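Local structure of scyllo-inosose 3-dehydrogenase (Thermotoga maritima, 3IP1) at residues G208-G221 / T278-T290. The protein catalyses the NAD(+)-dependent oxidation of scyllo-inosose to 3-dehydro-scyllo-inosose, probably as a step in myo-inositol degradation. Numbering follows the deposited sequence.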
# COMPACT_ATOMS: atom_id res chain seq x y z
N GLY A 208 -0.39 -4.49 11.16
CA GLY A 208 -0.31 -5.80 10.53
C GLY A 208 -0.68 -5.79 9.07
O GLY A 208 -0.30 -6.70 8.33
N GLY A 209 -1.42 -4.77 8.65
CA GLY A 209 -1.85 -4.63 7.27
C GLY A 209 -3.20 -5.27 6.99
O GLY A 209 -3.70 -5.21 5.86
N GLY A 210 -3.80 -5.89 8.01
CA GLY A 210 -5.06 -6.59 7.83
C GLY A 210 -4.92 -7.85 6.98
O GLY A 210 -3.82 -8.34 6.74
N ILE A 211 -6.05 -8.40 6.56
CA ILE A 211 -6.05 -9.58 5.70
C ILE A 211 -6.98 -9.34 4.50
O ILE A 211 -7.74 -8.37 4.47
CB ILE A 211 -6.48 -10.88 6.47
CG1 ILE A 211 -7.85 -10.65 7.12
CG2 ILE A 211 -5.40 -11.28 7.50
CD1 ILE A 211 -8.52 -11.85 7.67
N ARG A 212 -6.89 -10.22 3.52
CA ARG A 212 -7.96 -10.35 2.55
C ARG A 212 -8.93 -11.45 3.03
O ARG A 212 -8.49 -12.43 3.62
CB ARG A 212 -7.37 -10.71 1.19
CG ARG A 212 -6.49 -9.61 0.64
CD ARG A 212 -6.18 -9.82 -0.81
NE ARG A 212 -5.42 -8.71 -1.35
CZ ARG A 212 -4.61 -8.80 -2.40
NH1 ARG A 212 -4.47 -9.95 -3.06
NH2 ARG A 212 -3.93 -7.72 -2.79
N PRO A 213 -10.24 -11.27 2.78
CA PRO A 213 -11.22 -12.30 3.16
C PRO A 213 -10.86 -13.65 2.56
O PRO A 213 -10.54 -13.72 1.37
CB PRO A 213 -12.52 -11.79 2.56
CG PRO A 213 -12.33 -10.30 2.46
CD PRO A 213 -10.88 -10.09 2.16
N GLY A 214 -10.90 -14.70 3.38
CA GLY A 214 -10.42 -16.03 3.02
C GLY A 214 -9.07 -16.41 3.65
O GLY A 214 -8.71 -17.58 3.68
N ASP A 215 -8.31 -15.42 4.12
CA ASP A 215 -7.00 -15.66 4.75
C ASP A 215 -7.14 -16.35 6.09
O ASP A 215 -8.18 -16.23 6.72
CB ASP A 215 -6.24 -14.35 4.96
CG ASP A 215 -5.61 -13.81 3.67
OD1 ASP A 215 -5.49 -14.55 2.67
OD2 ASP A 215 -5.24 -12.63 3.67
N ASN A 216 -6.09 -17.05 6.51
CA ASN A 216 -6.03 -17.67 7.84
C ASN A 216 -5.22 -16.79 8.77
O ASN A 216 -4.26 -16.12 8.33
CB ASN A 216 -5.36 -19.04 7.78
CG ASN A 216 -6.12 -20.05 6.93
OD1 ASN A 216 -7.35 -20.05 6.90
ND2 ASN A 216 -5.39 -20.93 6.25
N VAL A 217 -5.60 -16.79 10.04
CA VAL A 217 -4.85 -16.04 11.04
C VAL A 217 -4.58 -16.91 12.26
O VAL A 217 -5.38 -17.77 12.59
CB VAL A 217 -5.57 -14.71 11.46
CG1 VAL A 217 -5.84 -13.80 10.23
CG2 VAL A 217 -6.86 -15.00 12.20
N VAL A 218 -3.45 -16.65 12.93
CA VAL A 218 -3.06 -17.34 14.16
C VAL A 218 -2.77 -16.31 15.24
O VAL A 218 -1.94 -15.42 15.08
CB VAL A 218 -1.81 -18.24 13.93
CG1 VAL A 218 -1.28 -18.79 15.25
CG2 VAL A 218 -2.13 -19.38 12.93
N ILE A 219 -3.46 -16.44 16.37
CA ILE A 219 -3.25 -15.54 17.51
C ILE A 219 -2.65 -16.31 18.69
O ILE A 219 -3.22 -17.30 19.16
CB ILE A 219 -4.57 -14.84 17.95
CG1 ILE A 219 -5.09 -13.95 16.81
CG2 ILE A 219 -4.36 -14.01 19.19
CD1 ILE A 219 -6.55 -13.89 16.72
N LEU A 220 -1.51 -15.83 19.16
CA LEU A 220 -0.83 -16.43 20.30
C LEU A 220 -1.10 -15.57 21.53
O LEU A 220 -0.62 -14.43 21.61
CB LEU A 220 0.67 -16.56 20.01
CG LEU A 220 1.06 -17.48 18.84
CD1 LEU A 220 1.16 -16.73 17.48
CD2 LEU A 220 2.36 -18.20 19.13
N GLY A 221 -1.88 -16.10 22.47
CA GLY A 221 -2.20 -15.39 23.71
C GLY A 221 -3.64 -14.96 23.71
O GLY A 221 -4.07 -14.25 22.79
N THR A 278 -4.89 -25.59 9.04
CA THR A 278 -4.82 -24.76 7.85
C THR A 278 -4.52 -25.57 6.57
O THR A 278 -4.18 -24.99 5.54
CB THR A 278 -3.78 -23.60 7.98
OG1 THR A 278 -2.46 -24.15 8.08
CG2 THR A 278 -4.07 -22.69 9.17
N ASN A 279 -4.66 -26.90 6.65
CA ASN A 279 -4.34 -27.81 5.53
C ASN A 279 -2.96 -27.56 4.91
O ASN A 279 -2.81 -27.64 3.71
CB ASN A 279 -5.40 -27.75 4.41
CG ASN A 279 -6.81 -27.96 4.91
OD1 ASN A 279 -7.06 -28.78 5.80
ND2 ASN A 279 -7.75 -27.24 4.33
N GLY A 280 -1.97 -27.25 5.73
CA GLY A 280 -0.62 -27.01 5.21
C GLY A 280 -0.40 -25.61 4.65
O GLY A 280 0.72 -25.27 4.25
N LEU A 281 -1.45 -24.79 4.62
CA LEU A 281 -1.33 -23.42 4.10
C LEU A 281 -0.67 -22.43 5.06
O LEU A 281 -0.02 -21.47 4.63
CB LEU A 281 -2.70 -22.89 3.65
CG LEU A 281 -2.63 -21.77 2.60
CD1 LEU A 281 -2.02 -22.28 1.27
CD2 LEU A 281 -3.99 -21.12 2.38
N GLY A 282 -0.85 -22.66 6.37
CA GLY A 282 -0.40 -21.71 7.37
C GLY A 282 -1.30 -20.50 7.45
O GLY A 282 -2.51 -20.60 7.21
N ALA A 283 -0.71 -19.34 7.78
CA ALA A 283 -1.49 -18.11 7.99
C ALA A 283 -0.87 -16.87 7.35
O ALA A 283 0.35 -16.81 7.16
CB ALA A 283 -1.73 -17.86 9.48
N LYS A 284 -1.72 -15.91 7.00
CA LYS A 284 -1.25 -14.61 6.48
C LYS A 284 -0.76 -13.71 7.62
O LYS A 284 0.11 -12.86 7.43
CB LYS A 284 -2.37 -13.93 5.66
CG LYS A 284 -2.14 -12.50 5.19
CD LYS A 284 -1.04 -12.38 4.11
CE LYS A 284 -0.53 -10.88 4.01
NZ LYS A 284 0.17 -10.42 5.32
N LEU A 285 -1.31 -13.90 8.82
CA LEU A 285 -0.97 -13.05 9.95
C LEU A 285 -0.87 -13.83 11.27
O LEU A 285 -1.75 -14.62 11.60
CB LEU A 285 -2.00 -11.91 10.08
CG LEU A 285 -1.86 -10.94 11.27
CD1 LEU A 285 -0.68 -9.96 11.11
CD2 LEU A 285 -3.15 -10.16 11.47
N PHE A 286 0.20 -13.57 12.01
CA PHE A 286 0.37 -14.08 13.36
C PHE A 286 0.40 -12.89 14.31
O PHE A 286 1.07 -11.89 14.06
CB PHE A 286 1.68 -14.87 13.50
CG PHE A 286 1.78 -16.09 12.61
CD1 PHE A 286 2.08 -15.95 11.26
CD2 PHE A 286 1.60 -17.37 13.15
CE1 PHE A 286 2.19 -17.09 10.42
CE2 PHE A 286 1.70 -18.52 12.34
CZ PHE A 286 2.00 -18.39 10.98
N LEU A 287 -0.35 -12.98 15.41
CA LEU A 287 -0.33 -11.94 16.42
C LEU A 287 0.36 -12.50 17.64
O LEU A 287 -0.12 -13.47 18.25
CB LEU A 287 -1.74 -11.46 16.78
CG LEU A 287 -1.77 -10.33 17.82
CD1 LEU A 287 -1.14 -9.01 17.26
CD2 LEU A 287 -3.17 -10.06 18.35
N GLU A 288 1.49 -11.91 17.98
CA GLU A 288 2.25 -12.31 19.15
C GLU A 288 1.75 -11.46 20.32
O GLU A 288 2.19 -10.33 20.49
CB GLU A 288 3.75 -12.07 18.93
CG GLU A 288 4.66 -12.92 19.82
CD GLU A 288 4.27 -12.89 21.30
OE1 GLU A 288 4.71 -11.98 22.04
OE2 GLU A 288 3.51 -13.77 21.71
N ALA A 289 0.82 -12.02 21.09
CA ALA A 289 0.23 -11.33 22.23
C ALA A 289 0.47 -12.08 23.54
O ALA A 289 -0.33 -11.95 24.46
CB ALA A 289 -1.28 -11.14 21.99
N THR A 290 1.55 -12.86 23.62
CA THR A 290 1.88 -13.63 24.83
C THR A 290 2.79 -12.88 25.79
O THR A 290 2.71 -13.07 26.99
CB THR A 290 2.62 -14.98 24.54
OG1 THR A 290 3.92 -14.70 24.01
CG2 THR A 290 1.82 -15.90 23.59
O HOH W 1 -1.37 -9.14 7.48
O HOH W 2 -6.55 -23.31 5.14
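Val218 grips its neighbour strand through both its backbone N and its O, the first donating to Leu285 O (3.0 Å), the second accepting from Leu287 N; Leu220 repeats the pattern with Leu287 O and Ala289 N. The ladder starts where Asn216 O accepts Lys284 N, and the Asn216 amide extends it: ND2 meets Gly282 O at 3.1 Å, the acceptor lying in the amide plane, while a water joins the same ND2 to Thr278 O. With two acceptors on one nitrogen the amide is held against turning. Beyond the ladder, Glu288 OE2 receives Thr290 N and OG1 from opposite faces of its carboxylate.

Strands 216-220 and 285-288, parallel within 10°, illustrate the centre of a Rossmann fold: they come first and fourth along the chain and are adjacent at the middle of the order 3-2-1-4-5-6, and Gly221 begins a GxGxxG pattern consistent with NAD(+) binding.

On one face Val218 and Phe286 lie side by side, Val218 CB 3.6 Å from Phe286 CD2; Ala283 CB lies above one face of the Phe286 ring, offset toward its rim, and helix 293-306 packs beyond. On the other, Ile219 CG1 meets Leu287 CB at 4.2 Å against helix 224-235.

Ahead of the strands the aliphatic part of Lys284 runs beside Asp215, Lys284 CG 3.5 Å from Asp215 OD2. A chi1 of 173° sets Lys284 CG anti to its own backbone N, and bends further along carry NZ away to Asn311 O and a water held by Gly208 O and Gly210 O. Were Asp215 an alanine, Arg212 N would probably lose its OD2 acceptor and Arg352 of a second subunit its salt-bridge mate.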